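Local atomic coordinates of chromosome partition protein Smc (Pyrococcus yayanosii, PDB entry 5XEI), a protein that is probably required for chromosome condensation and partitioning, binding DNA and hydrolysing ATP as a homodimer whose ABC-type head domains are joined to long coiled coils. Residues Glu405-Pro410 / Val415-Ala420; Ala381-Gly386 / Lys426-Leu431; Glu177-Glu182 / Glu352-Ile357; Lys359-Val364 / Asp398-Gly403. One frame throughout, in Å; residues are numbered along the deposited sequence.

Contact 1. Residues Glu405-Pro410 / Val415-Ala420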
loop_
_atom_site.group_PDB
_atom_site.type_symbol
_atom_site.label_atom_id
_atom_site.label_comp_id
_atom_site.label_asym_id
_atom_site.label_seq_id
_atom_site.Cartn_x
_atom_site.Cartn_y
_atom_site.Cartn_z
ATOM N N GLU A 405 11.007 -20.698 13.645
ATOM C CA GLU A 405 11.841 -21.880 13.622
ATOM C C GLU A 405 11.031 -23.112 13.980
ATOM O O GLU A 405 9.893 -23.022 14.448
ATOM C CB GLU A 405 13.019 -21.736 14.576
ATOM C CG GLU A 405 14.181 -22.621 14.178
ATOM C CD GLU A 405 15.473 -22.019 14.622
ATOM O OE1 GLU A 405 15.458 -20.818 14.989
ATOM O OE2 GLU A 405 16.497 -22.731 14.602
ATOM N N ILE A 406 11.657 -24.269 13.757
ATOM C CA ILE A 406 11.084 -25.575 14.052
ATOM C C ILE A 406 11.996 -26.330 15.007
ATOM O O ILE A 406 13.226 -26.235 14.914
ATOM C CB ILE A 406 10.894 -26.399 12.773
ATOM C CG1 ILE A 406 10.123 -25.604 11.749
ATOM C CG2 ILE A 406 10.138 -27.656 13.074
ATOM C CD1 ILE A 406 9.883 -26.389 10.492
ATOM N N GLU A 407 11.383 -27.098 15.912
ATOM C CA GLU A 407 12.095 -28.055 16.745
ATOM C C GLU A 407 11.303 -29.349 16.811
ATOM O O GLU A 407 10.076 -29.323 16.922
ATOM C CB GLU A 407 12.329 -27.507 18.144
ATOM C CG GLU A 407 13.403 -26.472 18.144
ATOM C CD GLU A 407 13.649 -25.884 19.512
ATOM O OE1 GLU A 407 13.048 -26.389 20.490
ATOM O OE2 GLU A 407 14.442 -24.915 19.610
ATOM N N ALA A 408 12.008 -30.478 16.737
ATOM C CA ALA A 408 11.378 -31.789 16.720
ATOM C C ALA A 408 12.036 -32.694 17.740
ATOM O O ALA A 408 13.232 -32.569 18.021
ATOM C CB ALA A 408 11.468 -32.456 15.346
ATOM N N LYS A 409 11.241 -33.612 18.287
ATOM C CA LYS A 409 11.748 -34.665 19.167
ATOM C C LYS A 409 11.186 -36.010 18.726
ATOM O O LYS A 409 9.998 -36.294 18.959
ATOM C CB LYS A 409 11.403 -34.407 20.620
ATOM C CG LYS A 409 12.120 -35.345 21.553
ATOM C CD LYS A 409 11.616 -35.179 22.975
ATOM C CE LYS A 409 12.437 -35.943 23.992
ATOM N NZ LYS A 409 12.477 -37.392 23.692
ATOM N N PRO A 410 11.993 -36.847 18.069
ATOM C CA PRO A 410 11.581 -38.235 17.837
ATOM C C PRO A 410 11.550 -38.983 19.152
ATOM O O PRO A 410 12.352 -38.711 20.053
ATOM C CB PRO A 410 12.673 -38.792 16.916
ATOM C CG PRO A 410 13.478 -37.610 16.466
ATOM C CD PRO A 410 13.327 -36.561 17.512
ATOM N N VAL A 415 16.059 -33.505 21.225
ATOM C CA VAL A 415 15.388 -32.360 20.607
ATOM C C VAL A 415 16.380 -31.596 19.754
ATOM O O VAL A 415 17.416 -31.120 20.256
ATOM C CB VAL A 415 14.770 -31.442 21.672
ATOM C CG1 VAL A 415 14.676 -30.014 21.144
ATOM C CG2 VAL A 415 13.394 -31.936 22.082
ATOM N N LYS A 416 16.080 -31.454 18.465
ATOM C CA LYS A 416 16.929 -30.735 17.530
ATOM C C LYS A 416 16.099 -29.727 16.748
ATOM O O LYS A 416 14.935 -29.978 16.419
ATOM C CB LYS A 416 17.621 -31.683 16.534
ATOM C CG LYS A 416 17.649 -33.095 16.926
ATOM C CD LYS A 416 18.131 -33.978 15.806
ATOM C CE LYS A 416 17.952 -35.375 16.143
ATOM N NZ LYS A 416 16.575 -35.816 16.199
ATOM N N ARG A 417 16.700 -28.588 16.437
ATOM C CA ARG A 417 16.016 -27.706 15.508
ATOM C C ARG A 417 16.273 -28.165 14.076
ATOM O O ARG A 417 17.168 -28.976 13.812
ATOM C CB ARG A 417 16.458 -26.266 15.712
ATOM C CG ARG A 417 16.581 -25.893 17.174
ATOM C CD ARG A 417 17.875 -25.164 17.432
ATOM N NE ARG A 417 17.913 -24.055 16.517
ATOM C CZ ARG A 417 19.034 -23.545 16.037
ATOM N NH1 ARG A 417 20.203 -24.068 16.404
ATOM N NH2 ARG A 417 18.992 -22.528 15.182
ATOM N N ILE A 418 15.463 -27.641 13.146
ATOM C CA ILE A 418 15.512 -28.122 11.764
ATOM C C ILE A 418 16.892 -27.957 11.160
ATOM O O ILE A 418 17.284 -28.747 10.301
ATOM C CB ILE A 418 14.433 -27.458 10.878
ATOM C CG1 ILE A 418 14.319 -25.945 11.155
ATOM C CG2 ILE A 418 13.113 -28.272 10.928
ATOM C CD1 ILE A 418 15.469 -25.090 10.682
ATOM N N GLU A 419 17.643 -26.936 11.582
ATOM C CA GLU A 419 19.025 -26.765 11.133
ATOM C C GLU A 419 19.800 -28.078 11.156
ATOM O O GLU A 419 20.515 -28.412 10.203
ATOM C CB GLU A 419 19.733 -25.748 12.025
ATOM C CG GLU A 419 19.625 -24.326 11.574
ATOM C CD GLU A 419 18.193 -23.899 11.393
ATOM O OE1 GLU A 419 17.774 -23.766 10.218
ATOM O OE2 GLU A 419 17.485 -23.732 12.416
ATOM N N ALA A 420 19.665 -28.839 12.234
ATOM C CA ALA A 420 20.506 -29.998 12.459
ATOM C C ALA A 420 19.828 -31.304 12.083
ATOM O O ALA A 420 20.263 -32.360 12.550
ATOM C CB ALA A 420 20.950 -30.040 13.919
#

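Contact 2. Residues Ala381-Gly386 / Lys426-Leu431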
loop_
_atom_site.group_PDB
_atom_site.type_symbol
_atom_site.label_atom_id
_atom_site.label_comp_id
_atom_site.label_asym_id
_atom_site.label_seq_id
_atom_site.Cartn_x
_atom_site.Cartn_y
_atom_site.Cartn_z
ATOM N N ALA A 381 3.681 -36.388 15.104
ATOM C CA ALA A 381 3.460 -37.575 15.926
ATOM C C ALA A 381 2.943 -38.728 15.081
ATOM O O ALA A 381 3.259 -39.887 15.354
ATOM C CB ALA A 381 2.486 -37.273 17.064
ATOM N N LYS A 382 2.173 -38.426 14.035
ATOM C CA LYS A 382 1.648 -39.478 13.175
ATOM C C LYS A 382 2.754 -40.111 12.337
ATOM O O LYS A 382 2.771 -41.332 12.152
ATOM C CB LYS A 382 0.525 -38.918 12.299
ATOM C CG LYS A 382 -0.010 -39.869 11.255
ATOM C CD LYS A 382 -0.404 -41.202 11.872
ATOM C CE LYS A 382 -1.282 -42.032 10.946
ATOM N NZ LYS A 382 -1.764 -43.262 11.646
ATOM N N LEU A 383 3.705 -39.313 11.847
ATOM C CA LEU A 383 4.775 -39.890 11.033
ATOM C C LEU A 383 5.906 -40.489 11.867
ATOM O O LEU A 383 6.611 -41.384 11.395
ATOM C CB LEU A 383 5.348 -38.836 10.078
ATOM C CG LEU A 383 4.382 -38.188 9.090
ATOM C CD1 LEU A 383 5.007 -36.959 8.377
ATOM C CD2 LEU A 383 3.908 -39.243 8.094
ATOM N N SER A 384 6.125 -40.000 13.078
ATOM C CA SER A 384 7.156 -40.525 13.973
ATOM C C SER A 384 6.485 -40.794 15.308
ATOM O O SER A 384 6.530 -39.968 16.230
ATOM C CB SER A 384 8.333 -39.564 14.121
ATOM O OG SER A 384 9.038 -39.817 15.319
ATOM N N PRO A 385 5.856 -41.955 15.443
ATOM C CA PRO A 385 4.989 -42.199 16.602
ATOM C C PRO A 385 5.728 -42.022 17.923
ATOM O O PRO A 385 6.925 -42.308 18.045
ATOM C CB PRO A 385 4.520 -43.643 16.394
ATOM C CG PRO A 385 5.504 -44.239 15.406
ATOM C CD PRO A 385 5.922 -43.111 14.528
ATOM N N GLY A 386 4.992 -41.515 18.914
ATOM C CA GLY A 386 5.571 -41.138 20.179
ATOM C C GLY A 386 6.438 -39.898 20.148
ATOM O O GLY A 386 7.023 -39.551 21.184
ATOM N N LYS A 426 14.834 -35.451 8.829
ATOM C CA LYS A 426 14.731 -34.273 7.991
ATOM C C LYS A 426 13.538 -34.365 7.039
ATOM O O LYS A 426 12.821 -33.384 6.832
ATOM C CB LYS A 426 16.062 -34.118 7.258
ATOM C CG LYS A 426 16.089 -33.198 6.093
ATOM C CD LYS A 426 17.539 -32.882 5.720
ATOM C CE LYS A 426 18.147 -33.916 4.772
ATOM N NZ LYS A 426 19.640 -33.880 4.820
ATOM N N ALA A 427 13.280 -35.542 6.483
ATOM C CA ALA A 427 12.225 -35.638 5.480
ATOM C C ALA A 427 10.852 -35.715 6.131
ATOM O O ALA A 427 9.921 -35.017 5.717
ATOM C CB ALA A 427 12.455 -36.848 4.566
ATOM N N LEU A 428 10.708 -36.570 7.151
ATOM C CA LEU A 428 9.434 -36.685 7.855
ATOM C C LEU A 428 9.010 -35.364 8.474
ATOM O O LEU A 428 7.816 -35.055 8.537
ATOM C CB LEU A 428 9.527 -37.757 8.937
ATOM C CG LEU A 428 9.561 -39.189 8.413
ATOM C CD1 LEU A 428 9.564 -40.147 9.563
ATOM C CD2 LEU A 428 8.379 -39.447 7.492
ATOM N N THR A 429 9.975 -34.578 8.940
ATOM C CA THR A 429 9.665 -33.264 9.470
ATOM C C THR A 429 9.177 -32.336 8.372
ATOM O O THR A 429 8.125 -31.702 8.505
ATOM C CB THR A 429 10.897 -32.701 10.164
ATOM O OG1 THR A 429 11.006 -33.312 11.449
ATOM C CG2 THR A 429 10.805 -31.190 10.323
ATOM N N ALA A 430 9.930 -32.245 7.274
ATOM C CA ALA A 430 9.521 -31.376 6.179
ATOM C C ALA A 430 8.112 -31.719 5.748
ATOM O O ALA A 430 7.324 -30.830 5.410
ATOM C CB ALA A 430 10.488 -31.498 5.001
ATOM N N LEU A 431 7.749 -32.997 5.829
ATOM C CA LEU A 431 6.437 -33.408 5.347
ATOM C C LEU A 431 5.338 -33.117 6.353
ATOM O O LEU A 431 4.195 -32.842 5.950
ATOM C CB LEU A 431 6.444 -34.892 4.983
ATOM C CG LEU A 431 7.104 -35.178 3.629
ATOM C CD1 LEU A 431 7.908 -36.405 3.721
ATOM C CD2 LEU A 431 6.087 -35.313 2.512
#

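Contact 3. Residues Glu177-Glu182 / Glu352-Ile357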
loop_
_atom_site.group_PDB
_atom_site.type_symbol
_atom_site.label_atom_id
_atom_site.label_comp_id
_atom_site.label_asym_id
_atom_site.label_seq_id
_atom_site.Cartn_x
_atom_site.Cartn_y
_atom_site.Cartn_z
ATOM N N GLU A 177 -2.236 0.439 3.554
ATOM C CA GLU A 177 -1.431 1.320 2.713
ATOM C C GLU A 177 -2.225 2.548 2.277
ATOM O O GLU A 177 -1.685 3.661 2.264
ATOM C CB GLU A 177 -0.846 0.574 1.501
ATOM C CG GLU A 177 -1.820 0.156 0.370
ATOM C CD GLU A 177 -2.222 1.266 -0.641
ATOM O OE1 GLU A 177 -1.886 2.456 -0.452
ATOM O OE2 GLU A 177 -2.908 0.930 -1.636
ATOM N N LYS A 178 -3.507 2.380 1.913
ATOM C CA LYS A 178 -4.297 3.568 1.589
ATOM C C LYS A 178 -4.545 4.416 2.833
ATOM O O LYS A 178 -4.646 5.641 2.739
ATOM C CB LYS A 178 -5.621 3.195 0.910
ATOM C CG LYS A 178 -6.558 4.407 0.696
ATOM C CD LYS A 178 -7.713 4.165 -0.307
ATOM C CE LYS A 178 -7.561 5.026 -1.588
ATOM N NZ LYS A 178 -8.741 4.971 -2.517
ATOM N N ALA A 179 -4.620 3.795 4.005
ATOM C CA ALA A 179 -4.711 4.581 5.224
ATOM C C ALA A 179 -3.460 5.419 5.421
ATOM O O ALA A 179 -3.538 6.576 5.845
ATOM C CB ALA A 179 -4.937 3.668 6.429
ATOM N N LEU A 180 -2.292 4.849 5.128
ATOM C CA LEU A 180 -1.066 5.614 5.284
ATOM C C LEU A 180 -0.931 6.667 4.191
ATOM O O LEU A 180 -0.308 7.710 4.409
ATOM C CB LEU A 180 0.146 4.686 5.296
ATOM C CG LEU A 180 0.510 3.939 6.581
ATOM C CD1 LEU A 180 1.572 2.923 6.294
ATOM C CD2 LEU A 180 1.012 4.861 7.644
ATOM N N GLU A 181 -1.499 6.419 3.014
ATOM C CA GLU A 181 -1.551 7.475 2.015
ATOM C C GLU A 181 -2.332 8.664 2.562
ATOM O O GLU A 181 -1.817 9.785 2.630
ATOM C CB GLU A 181 -2.153 6.935 0.710
ATOM C CG GLU A 181 -2.994 7.925 -0.092
ATOM C CD GLU A 181 -2.174 9.003 -0.810
ATOM O OE1 GLU A 181 -0.940 8.827 -0.961
ATOM O OE2 GLU A 181 -2.777 10.029 -1.228
ATOM N N GLU A 182 -3.547 8.420 3.042
ATOM C CA GLU A 182 -4.367 9.513 3.549
ATOM C C GLU A 182 -3.733 10.181 4.756
ATOM O O GLU A 182 -3.836 11.399 4.913
ATOM C CB GLU A 182 -5.759 8.997 3.868
ATOM C CG GLU A 182 -6.442 8.509 2.599
ATOM C CD GLU A 182 -7.656 7.649 2.864
ATOM O OE1 GLU A 182 -8.306 7.230 1.881
ATOM O OE2 GLU A 182 -7.959 7.390 4.050
ATOM N N GLU A 352 -5.896 6.036 14.585
ATOM C CA GLU A 352 -6.603 4.975 15.279
ATOM C C GLU A 352 -6.955 3.842 14.331
ATOM O O GLU A 352 -6.775 2.667 14.665
ATOM C CB GLU A 352 -7.850 5.545 15.946
ATOM C CG GLU A 352 -7.514 6.541 17.065
ATOM C CD GLU A 352 -8.733 7.077 17.802
ATOM O OE1 GLU A 352 -9.778 7.341 17.161
ATOM O OE2 GLU A 352 -8.633 7.251 19.036
ATOM N N PHE A 353 -7.421 4.182 13.134
ATOM C CA PHE A 353 -7.766 3.180 12.131
ATOM C C PHE A 353 -6.548 2.348 11.734
ATOM O O PHE A 353 -6.618 1.113 11.664
ATOM C CB PHE A 353 -8.373 3.895 10.922
ATOM C CG PHE A 353 -8.806 2.989 9.807
ATOM C CD1 PHE A 353 -10.043 2.369 9.838
ATOM C CD2 PHE A 353 -7.983 2.783 8.706
ATOM C CE1 PHE A 353 -10.447 1.540 8.799
ATOM C CE2 PHE A 353 -8.376 1.950 7.666
ATOM C CZ PHE A 353 -9.611 1.330 7.711
ATOM N N ILE A 354 -5.416 3.007 11.469
ATOM C CA ILE A 354 -4.202 2.276 11.116
ATOM C C ILE A 354 -3.793 1.332 12.235
ATOM O O ILE A 354 -3.238 0.253 11.984
ATOM C CB ILE A 354 -3.065 3.258 10.775
ATOM C CG1 ILE A 354 -3.487 4.204 9.663
ATOM C CG2 ILE A 354 -1.843 2.510 10.319
ATOM C CD1 ILE A 354 -2.323 4.937 9.034
ATOM N N ASN A 355 -4.056 1.706 13.479
ATOM C CA ASN A 355 -3.775 0.780 14.564
ATOM C C ASN A 355 -4.773 -0.365 14.605
ATOM O O ASN A 355 -4.413 -1.479 14.981
ATOM C CB ASN A 355 -3.749 1.526 15.883
ATOM C CG ASN A 355 -2.591 2.461 15.963
ATOM O OD1 ASN A 355 -2.740 3.625 16.312
ATOM N ND2 ASN A 355 -1.420 1.973 15.586
ATOM N N GLU A 356 -6.023 -0.121 14.219
ATOM C CA GLU A 356 -6.970 -1.219 14.121
ATOM C C GLU A 356 -6.526 -2.232 13.082
ATOM O O GLU A 356 -6.640 -3.446 13.297
ATOM C CB GLU A 356 -8.356 -0.688 13.789
ATOM C CG GLU A 356 -9.111 -0.281 15.026
ATOM C CD GLU A 356 -9.202 -1.432 16.024
ATOM O OE1 GLU A 356 -8.908 -1.199 17.222
ATOM O OE2 GLU A 356 -9.561 -2.567 15.607
ATOM N N ILE A 357 -5.995 -1.751 11.954
ATOM C CA ILE A 357 -5.592 -2.658 10.890
ATOM C C ILE A 357 -4.463 -3.569 11.361
ATOM O O ILE A 357 -4.537 -4.798 11.221
ATOM C CB ILE A 357 -5.197 -1.865 9.637
ATOM C CG1 ILE A 357 -6.444 -1.306 8.960
ATOM C CG2 ILE A 357 -4.486 -2.766 8.664
ATOM C CD1 ILE A 357 -7.228 -2.344 8.189
#

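Contact 4. Residues Lys359-Val364 / Asp398-Gly403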
loop_
_atom_site.group_PDB
_atom_site.type_symbol
_atom_site.label_atom_id
_atom_site.label_comp_id
_atom_site.label_asym_id
_atom_site.label_seq_id
_atom_site.Cartn_x
_atom_site.Cartn_y
_atom_site.Cartn_z
ATOM N N LYS A 359 -3.546 -4.560 14.235
ATOM C CA LYS A 359 -3.956 -5.546 15.214
ATOM C C LYS A 359 -4.884 -6.594 14.608
ATOM O O LYS A 359 -4.760 -7.778 14.931
ATOM C CB LYS A 359 -4.588 -4.845 16.413
ATOM C CG LYS A 359 -3.712 -3.721 16.952
ATOM C CD LYS A 359 -2.281 -4.217 17.299
ATOM C CE LYS A 359 -1.498 -3.197 18.158
ATOM N NZ LYS A 359 -1.740 -1.769 17.702
ATOM N N GLU A 360 -5.781 -6.208 13.705
ATOM C CA GLU A 360 -6.505 -7.220 12.944
ATOM C C GLU A 360 -5.540 -8.124 12.182
ATOM O O GLU A 360 -5.599 -9.354 12.295
ATOM C CB GLU A 360 -7.471 -6.557 11.976
ATOM C CG GLU A 360 -8.613 -5.858 12.640
ATOM C CD GLU A 360 -9.475 -5.130 11.636
ATOM O OE1 GLU A 360 -10.222 -5.781 10.868
ATOM O OE2 GLU A 360 -9.370 -3.895 11.583
ATOM N N LYS A 361 -4.645 -7.518 11.394
ATOM C CA LYS A 361 -3.629 -8.265 10.656
ATOM C C LYS A 361 -2.920 -9.277 11.545
ATOM O O LYS A 361 -2.839 -10.468 11.223
ATOM C CB LYS A 361 -2.628 -7.275 10.061
ATOM C CG LYS A 361 -1.408 -7.859 9.391
ATOM C CD LYS A 361 -0.413 -6.731 9.083
ATOM C CE LYS A 361 0.762 -7.188 8.212
ATOM N NZ LYS A 361 1.733 -6.084 7.919
ATOM N N LYS A 362 -2.416 -8.821 12.686
ATOM C CA LYS A 362 -1.683 -9.721 13.558
ATOM C C LYS A 362 -2.574 -10.868 14.031
ATOM O O LYS A 362 -2.183 -12.035 13.944
ATOM C CB LYS A 362 -1.098 -8.940 14.723
ATOM C CG LYS A 362 -0.589 -9.843 15.785
ATOM C CD LYS A 362 -0.501 -9.120 17.101
ATOM C CE LYS A 362 0.901 -8.641 17.368
ATOM N NZ LYS A 362 1.423 -9.231 18.644
ATOM N N ASN A 363 -3.795 -10.564 14.490
ATOM C CA ASN A 363 -4.728 -11.625 14.894
ATOM C C ASN A 363 -4.882 -12.699 13.819
ATOM O O ASN A 363 -4.856 -13.901 14.114
ATOM C CB ASN A 363 -6.106 -11.053 15.215
ATOM C CG ASN A 363 -6.103 -10.172 16.437
ATOM O OD1 ASN A 363 -5.144 -10.152 17.197
ATOM N ND2 ASN A 363 -7.171 -9.419 16.620
ATOM N N VAL A 364 -5.102 -12.288 12.572
ATOM C CA VAL A 364 -5.252 -13.276 11.516
ATOM C C VAL A 364 -3.980 -14.086 11.398
ATOM O O VAL A 364 -4.013 -15.301 11.179
ATOM C CB VAL A 364 -5.617 -12.606 10.181
ATOM C CG1 VAL A 364 -5.965 -13.656 9.149
ATOM C CG2 VAL A 364 -6.775 -11.658 10.359
ATOM N N ASP A 398 5.942 -8.545 17.751
ATOM C CA ASP A 398 5.894 -8.063 16.375
ATOM C C ASP A 398 6.293 -9.239 15.490
ATOM O O ASP A 398 7.452 -9.345 15.066
ATOM C CB ASP A 398 6.784 -6.838 16.165
ATOM C CG ASP A 398 6.469 -5.704 17.152
ATOM O OD1 ASP A 398 6.284 -4.556 16.686
ATOM O OD2 ASP A 398 6.419 -5.954 18.383
ATOM N N PRO A 399 5.350 -10.131 15.183
ATOM C CA PRO A 399 5.729 -11.335 14.445
ATOM C C PRO A 399 6.322 -11.016 13.101
ATOM O O PRO A 399 7.164 -11.774 12.619
ATOM C CB PRO A 399 4.404 -12.099 14.295
ATOM C CG PRO A 399 3.377 -11.306 15.045
ATOM C CD PRO A 399 3.898 -9.921 15.152
ATOM N N PHE A 400 5.924 -9.905 12.489
ATOM C CA PHE A 400 6.316 -9.624 11.114
ATOM C C PHE A 400 7.746 -9.140 10.990
ATOM O O PHE A 400 8.215 -8.932 9.871
ATOM C CB PHE A 400 5.381 -8.596 10.496
ATOM C CG PHE A 400 3.952 -8.975 10.585
ATOM C CD1 PHE A 400 3.436 -9.942 9.744
ATOM C CD2 PHE A 400 3.128 -8.374 11.519
ATOM C CE1 PHE A 400 2.120 -10.293 9.822
ATOM C CE2 PHE A 400 1.804 -8.721 11.613
ATOM C CZ PHE A 400 1.292 -9.684 10.764
ATOM N N SER A 401 8.444 -8.942 12.099
ATOM C CA SER A 401 9.862 -8.634 12.046
ATOM C C SER A 401 10.696 -9.762 12.626
ATOM O O SER A 401 11.908 -9.612 12.794
ATOM C CB SER A 401 10.146 -7.309 12.758
ATOM O OG SER A 401 9.567 -7.291 14.045
ATOM N N GLY A 402 10.078 -10.900 12.917
ATOM C CA GLY A 402 10.782 -12.059 13.405
ATOM C C GLY A 402 10.779 -13.196 12.397
ATOM O O GLY A 402 10.126 -13.160 11.359
ATOM N N GLY A 403 11.555 -14.216 12.720
ATOM C CA GLY A 403 11.550 -15.434 11.969
ATOM C C GLY A 403 10.598 -16.440 12.572
ATOM O O GLY A 403 9.739 -16.118 13.401
#

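Contact 1. Residues Glu405-Pro410 / Val415-Ala420
Arg417 grips one carboxylate oxygen of Glu405 side-on: its NE lies 2.7 Å and its NH2 2.6 Å from OE2. NH2 uses the syn lone pair, whereas NE comes from above the carboxylate plane, which is turned 58° against the guanidinium. With CG anti to the backbone N (chi1 -156°) and an extended chain, Glu405 carries its charge across to the neighbouring strand. Glu419 OE2, 3.4 Å from Arg417 NH2, lies off the guanidinium plane and adds charge attraction without a directed N-H. Ala408 and Lys416 form the hydrogen-bonded pair of this beta hairpin, Ala408 N to Lys416 O at 3.0 Å and Lys416 N to Ala408 O at 3.1 Å. Strand 404-409 is the middle of a three-stranded antiparallel sheet, flanked by 388-393 and 416-417. Glu407 and Arg417 are the next, non-hydrogen-bonded pair, and their aliphatic CG atoms lie side by side. Lys416 NZ lies beside Pro410 CD and salt-bridges Glu425. Beyond the strand, Ile418 N still reaches Ile406 O at 3.2 Å. The branched Ile418 turns CG2 onto CB of Ile406, 3.4 Å away, on the buried side toward helix 424-440, where apolar side chains suit; Val415 CG2 rests against Lys409 CB at the exposed end.

Contact 2. Residues Ala381-Gly386 / Lys426-Leu431
Leu383 and Leu428 carry this buried contact between two helices of the ABC-type ATPase head. Leu383 is the last helical residue of helix 321-383, whose earlier part is in the coiled coil. Leu428 lies in the first turns of helix 424-440, whose start takes up the end of the Ser-Gly-Gly-Glu sequence of the ABC signature motif. The contact therefore docks the head-side end of helix 321-383 against the signature helix. Of the 164 Å² buried in all, Leu383 gives 78 Å² and Leu428 62 Å², with Leu431 a smaller third partner. Both leucine side chains start out toward the opposite helix, with CG anti to the carbonyl carbon (chi1 -59° in Leu383). Leucine suits such a place because its two methyls can address different targets. In Leu428, CD2 meets CB of Leu383 at 4.0 Å, while CD1 lies 3.7 Å from the backbone O of Leu383. Packing alone joins the segments, and its apolar surface continues on helix 457-470, where Val463 touches Leu383 and Leu428 alike. The chain leaves helical geometry at Ser384, so helix 321-383 stops just where it has met its neighbour. Thr429, one residue on from Leu428, turns away and serves the sheet instead, touching Ala408 and Ile418. Leu431, one helical turn beyond Leu428, widens the patch toward Ile451. Its CB stands 4.2 Å from CD1 of Leu383, the same methyl that lies 3.4 Å from the backbone O of Leu428.

Contact 3. Residues Glu177-Glu182 / Glu352-Ile357
Phe353 O accepts the backbone N of Ile357 at 2.9 Å, a helical bond that keeps one wall of this contact regular, while the Phe353 side chain meets Ala179 across the gap. The two segments belong to helices 170-246 and 321-383, the antiparallel pair that forms the coiled coil leading out of the Smc head. Their local axes run at 162° to each other and approach to 9.8 Å. The side chains that meet are all apolar, and the contact is small, 170 Å², as befits one layer of a long coiled coil whose outer faces carry charged residues such as Glu177, Lys178, Glu181 and Glu356. Ala179 and Ile354 have the nearest CA atoms across the interface, and they divide the work by size: the short alanine lets the backbones come together, and the larger isoleucine packs against it. Ile354 holds CG1 anti to the carbonyl carbon (chi1 -56°), which aims the longer branch at the opposing helix, where CG1 lies 3.6 Å from CB of Ala179. To one side stands the Phe353 ring. Its CG is anti to the backbone N (chi1 -179°), and Ala179 CB lies at the ring edge, in its plane, 3.9 Å from CD2. Leu180 comes in from the other helix at about a right angle to Ile354, from a more exposed position. One turn on, Ile357 touches Lys175 and Lys176. The far end of Ile354 finishes the layer, with CD1 3.6 Å from CD2 of Leu180 and 3.8 Å from the backbone O of Ala179.

Contact 4. Residues Lys359-Val364 / Asp398-Gly403
The Phe400 ring carries the side chain of Lys361 over one face and has CA of Lys362 at its edge, 4.1 Å from CZ. Lys361 CE sits 3.6 Å above the ring plane, offset toward the rim, in a CH-pi contact. Farther along, Lys361 NZ stands 4.3 Å from the Phe400 ring centroid and only 3° off the normal, a cation-pi interaction. The Lys361 chain can lie over the ring because CG is anti to the backbone N (chi1 173°) and the remainder is fully extended. Lysine suits this place twice over: its methylenes pack on the aromatic surface, and its ammonium goes on to a salt bridge with Asp173. Lys362 bends late in its chain, brings CE to 3.9 Å from CD of Pro399, and gives its NZ to the carbonyl of Glu397. Pro399 and Phe400 begin a short 3-10 turn steadied by Asp398 O, which accepts both Ser401 N at 3.2 Å and Ser401 OG at 3.1 Å from the same side of its plane. The turn belongs to the loop between strands 388-393 and 404-409, and joins this end of the small three-stranded sheet to helix 321-383. Phe365 of that helix also meets the Phe400 ring, Ile169 touches both Phe400 and Lys361 just ahead of helix 170-246, and Arg160 of helix 156-167 holds Gly402 O.

Overall arrangement
Helix 321-383 threads contacts 3, 4 and 2 in turn, from the coiled coil down to the head. Contact 3 is one apolar layer between two long helices, partly buried; contact 4, its centre about 16 Å away, sets a lysine over an aromatic ring where a loop reaches the same helix. Contact 2 is the fully buried one, with leucines alone. Contact 1, a hairpin with an exposed outer side and a buried inner face, is held by backbone bonds and a salt bridge. Its inner face touches contact 2, Ile418 CG2 lying 3.8 Å from Thr429 CG2. Contact 4 ties the loop at one end of the hairpin's sheet to helix 321-383, while the sheet's inner face packs on helix 424-440.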